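Local coordinates for hydrogen peroxide-inducible genes activator (Corynebacterium glutamicum, PDB 6G1D), which senses hydrogen peroxide as a LysR-type transcription factor and probably switches on peroxide-inducible genes in response, at residues B[115-120]-B[307-312]; B[119-124]-B[300-305]; B[150-155]-B[294-299]. The protein carries 1 engineered substitution. All coordinates share one frame; numbering follows the deposited sequence. Where two conformers were deposited one is given.

Contact 1. Residues B[115-120]-B[307-312]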
loop_
_atom_site.group_PDB
_atom_site.type_symbol
_atom_site.label_atom_id
_atom_site.label_comp_id
_atom_site.label_asym_id
_atom_site.label_seq_id
_atom_site.Cartn_x
_atom_site.Cartn_y
_atom_site.Cartn_z
ATOM N N LEU B 115 0.045 19.982 19.732
ATOM C CA LEU B 115 0.163 21.001 18.687
ATOM C C LEU B 115 -0.457 22.360 19.033
ATOM O O LEU B 115 0.139 23.375 18.734
ATOM C CB LEU B 115 -0.419 20.536 17.354
ATOM C CG LEU B 115 0.494 19.637 16.521
ATOM C CD1 LEU B 115 -0.302 19.025 15.363
ATOM C CD2 LEU B 115 1.749 20.285 16.051
ATOM N N PRO B 116 -1.664 22.385 19.633
ATOM C CA PRO B 116 -2.222 23.734 19.818
ATOM C C PRO B 116 -1.317 24.658 20.606
ATOM O O PRO B 116 -1.075 25.777 20.156
ATOM C CB PRO B 116 -3.564 23.496 20.516
ATOM C CG PRO B 116 -3.943 22.117 20.058
ATOM C CD PRO B 116 -2.641 21.337 19.978
ATOM N N SER B 117 -0.794 24.184 21.733
ATOM C CA SER B 117 0.077 25.007 22.588
ATOM C C SER B 117 1.429 25.216 21.950
ATOM O O SER B 117 1.969 26.327 21.993
ATOM C CB SER B 117 0.253 24.428 23.997
ATOM O OG SER B 117 -0.971 24.331 24.674
ATOM N N MET B 118 2.012 24.168 21.365
ATOM C CA MET B 118 3.309 24.355 20.742
ATOM C C MET B 118 3.247 25.414 19.657
ATOM O O MET B 118 4.142 26.280 19.590
ATOM C CB MET B 118 3.860 23.064 20.193
ATOM C CG MET B 118 5.199 23.213 19.482
ATOM S SD MET B 118 5.035 23.015 17.704
ATOM C CE MET B 118 5.088 21.222 17.728
ATOM N N LEU B 119 2.242 25.321 18.795
ATOM C CA LEU B 119 2.099 26.255 17.679
ATOM C C LEU B 119 1.807 27.692 18.125
ATOM O O LEU B 119 2.254 28.626 17.499
ATOM C CB LEU B 119 1.030 25.788 16.686
ATOM C CG LEU B 119 1.415 24.512 15.898
ATOM C CD1 LEU B 119 0.268 23.979 15.093
ATOM C CD2 LEU B 119 2.531 24.807 14.959
ATOM N N SER B 120 1.060 27.856 19.201
ATOM C CA SER B 120 0.747 29.180 19.732
ATOM C C SER B 120 1.995 29.848 20.353
ATOM O O SER B 120 2.226 31.033 20.131
ATOM C CB SER B 120 -0.405 29.096 20.760
ATOM O OG SER B 120 -0.644 30.358 21.318
ATOM N N PHE B 307 3.433 20.939 26.860
ATOM C CA PHE B 307 2.883 19.809 27.593
ATOM C C PHE B 307 2.245 20.277 28.903
ATOM O O PHE B 307 1.169 19.800 29.269
ATOM C CB PHE B 307 3.939 18.732 27.865
ATOM C CG PHE B 307 3.423 17.582 28.682
ATOM C CD1 PHE B 307 2.434 16.750 28.163
ATOM C CD2 PHE B 307 3.885 17.355 29.980
ATOM C CE1 PHE B 307 1.923 15.696 28.916
ATOM C CE2 PHE B 307 3.393 16.300 30.732
ATOM C CZ PHE B 307 2.416 15.471 30.203
ATOM N N GLN B 308 2.914 21.178 29.620
ATOM C CA GLN B 308 2.343 21.728 30.875
ATOM C C GLN B 308 0.995 22.400 30.635
ATOM O O GLN B 308 0.089 22.264 31.446
ATOM C CB GLN B 308 3.299 22.708 31.571
ATOM C CG GLN B 308 4.502 22.041 32.240
ATOM C CD GLN B 308 4.115 20.861 33.155
ATOM O OE1 GLN B 308 3.361 21.021 34.122
ATOM N NE2 GLN B 308 4.619 19.665 32.833
ATOM N N GLU B 309 0.875 23.110 29.514
ATOM C CA GLU B 309 -0.380 23.711 29.116
ATOM C C GLU B 309 -1.439 22.672 28.715
ATOM O O GLU B 309 -2.604 22.837 29.010
ATOM C CB GLU B 309 -0.128 24.702 27.976
ATOM C CG GLU B 309 0.627 25.938 28.463
ATOM C CD GLU B 309 1.047 26.890 27.352
ATOM O OE1 GLU B 309 0.456 26.876 26.224
ATOM O OE2 GLU B 309 1.949 27.711 27.636
ATOM N N ALA B 310 -1.043 21.622 28.029
ATOM C CA ALA B 310 -1.950 20.511 27.701
ATOM C C ALA B 310 -2.457 19.798 28.955
ATOM O O ALA B 310 -3.605 19.357 28.988
ATOM C CB ALA B 310 -1.249 19.501 26.780
ATOM N N VAL B 311 -1.590 19.663 29.949
ATOM C CA VAL B 311 -1.940 19.061 31.216
ATOM C C VAL B 311 -2.912 19.998 31.966
ATOM O O VAL B 311 -3.878 19.515 32.557
ATOM C CB VAL B 311 -0.700 18.716 32.051
ATOM C CG1 VAL B 311 -1.047 18.405 33.511
ATOM C CG2 VAL B 311 0.061 17.539 31.426
ATOM N N ALA B 312 -2.679 21.322 31.903
ATOM C CA ALA B 312 -3.602 22.248 32.521
ATOM C C ALA B 312 -4.954 22.195 31.823
ATOM O O ALA B 312 -5.965 22.256 32.490
ATOM C CB ALA B 312 -3.047 23.660 32.514
#
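Ser117 and Glu309 face each other where two helical segments, 115-120 and 307-312, come together, their CA atoms 6.7 Å apart, and both side chains set out toward the opposite helix. Pro116, which has no backbone N-H to give, and the absence of a bond to the turn before at Ser117 N mark a kink in the first helix just here. The contact is small and carried by one polar pair. Ser117 holds its hydroxyl beside its own backbone N (chi1 -61°), and OG gives a weak hydrogen bond of 3.3 Å to Glu309 OE1. The same hydroxyl oxygen rests 3.4 Å from CB of Glu309. Glutamate suits the place because its chain, extended beyond CG, places OE1 beside the serine hydroxyl, while serine is short enough to let the helices approach. Ala310, with only a methyl group, adds a little buried surface beside them. This is helix-helix packing within the LysR substrate-binding (effector) domain, beside a surface used by the second subunit. Around this point helix 111-125 lies against helix 293-316 through Met118, which reaches Leu303 and Ala306; Leu115 and Leu119 of helix 111-125 touch strand 129-135, and the second subunit packs on Leu115, Pro116 and Leu119.

Contact 2. Residues B[119-124]-B[300-305]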
loop_
_atom_site.group_PDB
_atom_site.type_symbol
_atom_site.label_atom_id
_atom_site.label_comp_id
_atom_site.label_asym_id
_atom_site.label_seq_id
_atom_site.Cartn_x
_atom_site.Cartn_y
_atom_site.Cartn_z
ATOM N N LEU B 119 2.242 25.321 18.795
ATOM C CA LEU B 119 2.099 26.255 17.679
ATOM C C LEU B 119 1.807 27.692 18.125
ATOM O O LEU B 119 2.254 28.626 17.499
ATOM C CB LEU B 119 1.030 25.788 16.686
ATOM C CG LEU B 119 1.415 24.512 15.898
ATOM C CD1 LEU B 119 0.268 23.979 15.093
ATOM C CD2 LEU B 119 2.531 24.807 14.959
ATOM N N SER B 120 1.060 27.856 19.201
ATOM C CA SER B 120 0.747 29.180 19.732
ATOM C C SER B 120 1.995 29.848 20.353
ATOM O O SER B 120 2.226 31.033 20.131
ATOM C CB SER B 120 -0.405 29.096 20.760
ATOM O OG SER B 120 -0.644 30.358 21.318
ATOM N N ILE B 121 2.802 29.086 21.091
ATOM C CA ILE B 121 4.067 29.580 21.622
ATOM C C ILE B 121 5.021 30.016 20.508
ATOM O O ILE B 121 5.664 31.066 20.572
ATOM C CB ILE B 121 4.772 28.507 22.472
ATOM C CG1 ILE B 121 4.006 28.328 23.784
ATOM C CG2 ILE B 121 6.216 28.896 22.777
ATOM C CD1 ILE B 121 4.421 27.118 24.567
ATOM N N VAL B 122 5.121 29.181 19.492
ATOM C CA VAL B 122 5.974 29.437 18.353
ATOM C C VAL B 122 5.501 30.676 17.614
ATOM O O VAL B 122 6.305 31.510 17.265
ATOM C CB VAL B 122 6.022 28.192 17.419
ATOM C CG1 VAL B 122 6.385 28.536 15.976
ATOM C CG2 VAL B 122 6.962 27.160 18.040
ATOM N N ASP B 123 4.214 30.788 17.339
ATOM C CA ASP B 123 3.660 31.935 16.616
ATOM C C ASP B 123 3.970 33.268 17.337
ATOM O O ASP B 123 4.365 34.246 16.684
ATOM C CB ASP B 123 2.143 31.766 16.411
ATOM C CG ASP B 123 1.480 33.008 15.820
ATOM O OD1 ASP B 123 1.683 33.334 14.627
ATOM O OD2 ASP B 123 0.740 33.671 16.556
ATOM N N GLU B 124 3.835 33.284 18.668
ATOM C CA GLU B 124 4.092 34.472 19.462
ATOM C C GLU B 124 5.587 34.743 19.725
ATOM O O GLU B 124 6.022 35.872 19.585
ATOM C CB GLU B 124 3.285 34.414 20.778
ATOM C CG GLU B 124 3.391 35.641 21.664
ATOM C CD GLU B 124 2.361 35.692 22.794
ATOM O OE1 GLU B 124 1.850 36.798 23.027
ATOM O OE2 GLU B 124 2.064 34.654 23.436
ATOM N N ALA B 300 13.033 21.920 22.591
ATOM C CA ALA B 300 12.617 21.044 23.691
ATOM C C ALA B 300 11.934 21.821 24.810
ATOM O O ALA B 300 10.924 21.344 25.377
ATOM C CB ALA B 300 13.797 20.283 24.261
ATOM N N LEU B 301 12.482 22.988 25.167
ATOM C CA LEU B 301 11.868 23.806 26.207
ATOM C C LEU B 301 10.432 24.217 25.833
ATOM O O LEU B 301 9.543 24.251 26.702
ATOM C CB LEU B 301 12.722 25.050 26.518
ATOM C CG LEU B 301 14.108 24.868 27.144
ATOM C CD1 LEU B 301 14.740 26.269 27.269
ATOM C CD2 LEU B 301 14.026 24.152 28.507
ATOM N N ILE B 302 10.203 24.523 24.559
ATOM C CA ILE B 302 8.883 24.845 24.045
ATOM C C ILE B 302 7.930 23.682 24.220
ATOM O O ILE B 302 6.797 23.857 24.672
ATOM C CB ILE B 302 8.919 25.268 22.552
ATOM C CG1 ILE B 302 9.707 26.564 22.390
ATOM C CG2 ILE B 302 7.511 25.454 21.992
ATOM C CD1 ILE B 302 9.932 26.990 20.959
ATOM N N LEU B 303 8.385 22.495 23.858
ATOM C CA LEU B 303 7.579 21.296 24.013
ATOM C C LEU B 303 7.272 20.992 25.490
ATOM O O LEU B 303 6.174 20.547 25.778
ATOM C CB LEU B 303 8.235 20.099 23.325
ATOM C CG LEU B 303 8.325 20.217 21.805
ATOM C CD1 LEU B 303 9.165 19.064 21.235
ATOM C CD2 LEU B 303 6.935 20.236 21.186
ATOM N N GLN B 304 8.223 21.202 26.398
ATOM C CA GLN B 304 7.950 21.006 27.815
ATOM C C GLN B 304 6.900 21.984 28.333
ATOM O O GLN B 304 6.015 21.600 29.151
ATOM C CB GLN B 304 9.215 21.115 28.637
ATOM C CG GLN B 304 10.204 19.960 28.362
ATOM C CD GLN B 304 11.521 20.199 29.065
ATOM O OE1 GLN B 304 12.075 21.319 29.021
ATOM N NE2 GLN B 304 12.011 19.177 29.742
ATOM N N ARG B 305 6.959 23.233 27.845
ATOM C CA ARG B 305 5.949 24.218 28.206
ATOM C C ARG B 305 4.591 23.866 27.598
ATOM O O ARG B 305 3.567 23.954 28.272
ATOM C CB ARG B 305 6.388 25.647 27.812
ATOM C CG ARG B 305 7.566 26.186 28.597
ATOM C CD ARG B 305 8.148 27.444 27.960
ATOM N NE ARG B 305 7.105 28.447 27.707
ATOM C CZ ARG B 305 7.180 29.426 26.800
ATOM N NH1 ARG B 305 8.255 29.588 26.017
ATOM N NH2 ARG B 305 6.159 30.265 26.651
#
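Ile121 and Ile302 meet methyl to methyl, CG2 to CG2 at 3.8 Å, in the middle of two helical segments whose axes come within 10.0 Å and run at 130° to each other. Both isoleucines hold CG1 beside the backbone N and CG2 anti to it (chi1 -71° for Ile121); each therefore presents its CG2 branch to the partner, and the two side chains slide past one another in opposite directions. Beta-branching serves well here, since it gives each residue a second apolar arm close to the backbone. The longer arm of Ile302 ends in CD1, which lies 4.2 Å from Val122 CG2, the two side chains crossing at about a right angle. Ile121 also packs against Arg305. The arginine chain bends at chi3 (52°), bringing its guanidinium to the isoleucine, whose CG1 lies over one face while CG2 is 3.9 Å from NH1. An arginine fits this exposed position because its flat head can rest on an aliphatic side chain while its charge is met by a salt bridge from NH1 to Glu125, one residue beyond segment 119-124. The isoleucine pair is thus apolar helix-helix packing between helices 111-125 and 293-316 of the LysR substrate-binding domain. Val122 leans on Leu129 of strand 129-135 and Ile302 on Leu98 and Tyr126 in loops, whereas Ala300 and Leu303 of helix 293-316 touch strand 164-179.

Contact 3. Residues B[150-155]-B[294-299]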
loop_
_atom_site.group_PDB
_atom_site.type_symbol
_atom_site.label_atom_id
_atom_site.label_comp_id
_atom_site.label_asym_id
_atom_site.label_seq_id
_atom_site.Cartn_x
_atom_site.Cartn_y
_atom_site.Cartn_z
ATOM N N ILE B 150 12.978 14.786 7.932
ATOM C CA ILE B 150 12.598 15.616 9.076
ATOM C C ILE B 150 13.837 15.939 9.890
ATOM O O ILE B 150 14.842 15.230 9.810
ATOM C CB ILE B 150 11.513 14.970 9.964
ATOM C CG1 ILE B 150 12.067 13.778 10.741
ATOM C CG2 ILE B 150 10.305 14.550 9.125
ATOM C CD1 ILE B 150 11.045 12.950 11.495
ATOM N N ASP B 151 13.737 16.989 10.695
ATOM C CA ASP B 151 14.851 17.480 11.526
ATOM C C ASP B 151 14.869 16.879 12.928
ATOM O O ASP B 151 15.931 16.513 13.474
ATOM C CB ASP B 151 14.788 19.014 11.615
ATOM C CG ASP B 151 14.957 19.700 10.207
ATOM O OD1 ASP B 151 14.125 20.608 9.929
ATOM O OD2 ASP B 151 15.936 19.458 9.397
ATOM N N VAL B 152 13.684 16.797 13.528
ATOM C CA VAL B 152 13.542 16.246 14.872
ATOM C C VAL B 152 12.267 15.398 14.914
ATOM O O VAL B 152 11.371 15.593 14.101
ATOM C CB VAL B 152 13.468 17.332 15.961
ATOM C CG1 VAL B 152 14.763 18.056 16.086
ATOM C CG2 VAL B 152 12.347 18.314 15.703
ATOM N N ALA B 153 12.205 14.471 15.866
ATOM C CA ALA B 153 11.016 13.669 16.058
ATOM C C ALA B 153 10.661 13.615 17.538
ATOM O O ALA B 153 11.515 13.331 18.377
ATOM C CB ALA B 153 11.239 12.289 15.497
ATOM N N MET B 154 9.400 13.782 17.815
ATOM C CA MET B 154 8.897 13.681 19.140
ATOM C C MET B 154 8.235 12.318 19.298
ATOM O O MET B 154 7.279 12.058 18.684
ATOM C CB MET B 154 7.922 14.807 19.387
ATOM C CG MET B 154 7.359 14.870 20.775
ATOM S SD MET B 154 6.211 16.226 21.022
ATOM C CE MET B 154 5.335 15.597 22.354
ATOM N N MET B 155 8.793 11.451 20.104
ATOM C CA MET B 155 8.285 10.105 20.293
ATOM C C MET B 155 8.540 9.645 21.702
ATOM O O MET B 155 9.258 10.308 22.460
ATOM C CB MET B 155 8.984 9.150 19.294
ATOM C CG MET B 155 10.454 8.942 19.572
ATOM S SD MET B 155 11.273 8.130 18.153
ATOM C CE MET B 155 11.646 9.645 17.302
ATOM N N GLU B 294 21.824 23.132 19.914
ATOM C CA GLU B 294 21.410 24.293 20.692
ATOM C C GLU B 294 19.980 24.713 20.352
ATOM O O GLU B 294 19.207 24.985 21.235
ATOM C CB GLU B 294 22.375 25.466 20.497
ATOM C CG GLU B 294 22.341 26.498 21.613
ATOM C CD GLU B 294 23.178 27.741 21.325
ATOM O OE1 GLU B 294 23.274 28.165 20.152
ATOM O OE2 GLU B 294 23.729 28.309 22.291
ATOM N N GLU B 295 19.641 24.768 19.071
ATOM C CA GLU B 295 18.275 25.047 18.624
ATOM C C GLU B 295 17.272 23.963 19.041
ATOM O O GLU B 295 16.172 24.290 19.439
ATOM C CB GLU B 295 18.173 25.148 17.110
ATOM C CG GLU B 295 18.800 26.343 16.477
ATOM C CD GLU B 295 18.699 26.263 14.967
ATOM O OE1 GLU B 295 17.621 26.575 14.418
ATOM O OE2 GLU B 295 19.722 25.874 14.346
ATOM N N PHE B 296 17.645 22.697 18.903
ATOM C CA PHE B 296 16.764 21.614 19.282
ATOM C C PHE B 296 16.516 21.593 20.800
ATOM O O PHE B 296 15.420 21.275 21.221
ATOM C CB PHE B 296 17.281 20.262 18.789
ATOM C CG PHE B 296 17.422 20.150 17.289
ATOM C CD1 PHE B 296 16.732 20.997 16.392
ATOM C CD2 PHE B 296 18.228 19.161 16.772
ATOM C CE1 PHE B 296 16.881 20.843 15.030
ATOM C CE2 PHE B 296 18.381 19.027 15.402
ATOM C CZ PHE B 296 17.689 19.858 14.532
ATOM N N GLU B 297 17.518 21.978 21.583
ATOM C CA GLU B 297 17.392 22.161 23.027
ATOM C C GLU B 297 16.419 23.293 23.382
ATOM O O GLU B 297 15.686 23.203 24.374
ATOM C CB GLU B 297 18.747 22.472 23.663
ATOM C CG GLU B 297 18.896 22.015 25.080
ATOM C CD GLU B 297 19.130 20.512 25.166
ATOM O OE1 GLU B 297 20.026 20.016 24.436
ATOM O OE2 GLU B 297 18.433 19.839 25.972
ATOM N N GLN B 298 16.424 24.363 22.589
ATOM C CA GLN B 298 15.438 25.422 22.766
ATOM C C GLN B 298 14.065 24.924 22.366
ATOM O O GLN B 298 13.077 25.255 23.008
ATOM C CB GLN B 298 15.744 26.675 21.929
ATOM C CG GLN B 298 16.811 27.608 22.446
ATOM C CD GLN B 298 17.226 28.624 21.381
ATOM O OE1 GLN B 298 18.185 28.378 20.666
ATOM N NE2 GLN B 298 16.508 29.770 21.262
ATOM N N PHE B 299 13.986 24.150 21.292
ATOM C CA PHE B 299 12.705 23.614 20.890
ATOM C C PHE B 299 12.155 22.710 21.961
ATOM O O PHE B 299 10.957 22.709 22.203
ATOM C CB PHE B 299 12.773 22.853 19.553
ATOM C CG PHE B 299 11.433 22.600 18.956
ATOM C CD1 PHE B 299 10.963 21.314 18.711
ATOM C CD2 PHE B 299 10.607 23.668 18.699
ATOM C CE1 PHE B 299 9.694 21.114 18.226
ATOM C CE2 PHE B 299 9.326 23.469 18.175
ATOM C CZ PHE B 299 8.885 22.183 17.906
#
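Val152, in the conformer described here (a second was also deposited), sets one methyl group squarely on the ring of Phe296: CG1 stands 3.4 Å from the ring centroid and only 6° off its normal, a CH-pi contact over the face. With all six ring carbons of Phe296 at 3.6 to 3.8 Å from Val152 CG1, this is the tight part of the interface. In that conformer the valine torsion (chi1 -67°) turns CG1 beside the backbone N and out toward the helix, and a branched residue on a strand suits the task, offering a compact methyl to a broad, flat partner. Its other methyl, CG2, makes only a distant approach to Phe299 CD1, at 4.5 Å. Here helix 293-316 lies across one face of the mixed sheet in which strand 152-156 runs between strands 100-106 and 267-287, an alpha/beta layering in keeping with the periplasmic-binding-protein fold of LysR effector domains. Tyr286 of strand 267-287 meets the Phe296 ring edge-to-face, and Val104 of strand 100-106 lies against Phe299. Toward Asp151, which is partly exposed, the packing slackens: its carbonyl O is 3.9 Å from Phe296 CZ and its CB 4.2 Å from the same atom. The aspartate spends its polar end away from the phenylalanine, OD1 accepting a hydrogen bond from the backbone N of Thr103, while OD2 forms a long, weak ion pair with Arg292.

All three contacts use helix 293-316, which contributes residues 294-299 to contact 3, 300-305 to contact 2 and 307-312 to contact 1. Contacts 1 and 2 share helix 111-125 and lie close together, their centres about 7 Å apart; contact 3 turns to strand 152-156 of the mixed sheet, with its centre about 12 Å from that of contact 2 and 16 Å from that of contact 1. Met118 bridges contacts 1 and 3 by touching Phe299, and Leu303 meets Met154 between contacts 2 and 3. In sequence, the partners at 115-124 and 150-155 come long before this late helix, which thus ties earlier elements of the LysR effector domain together.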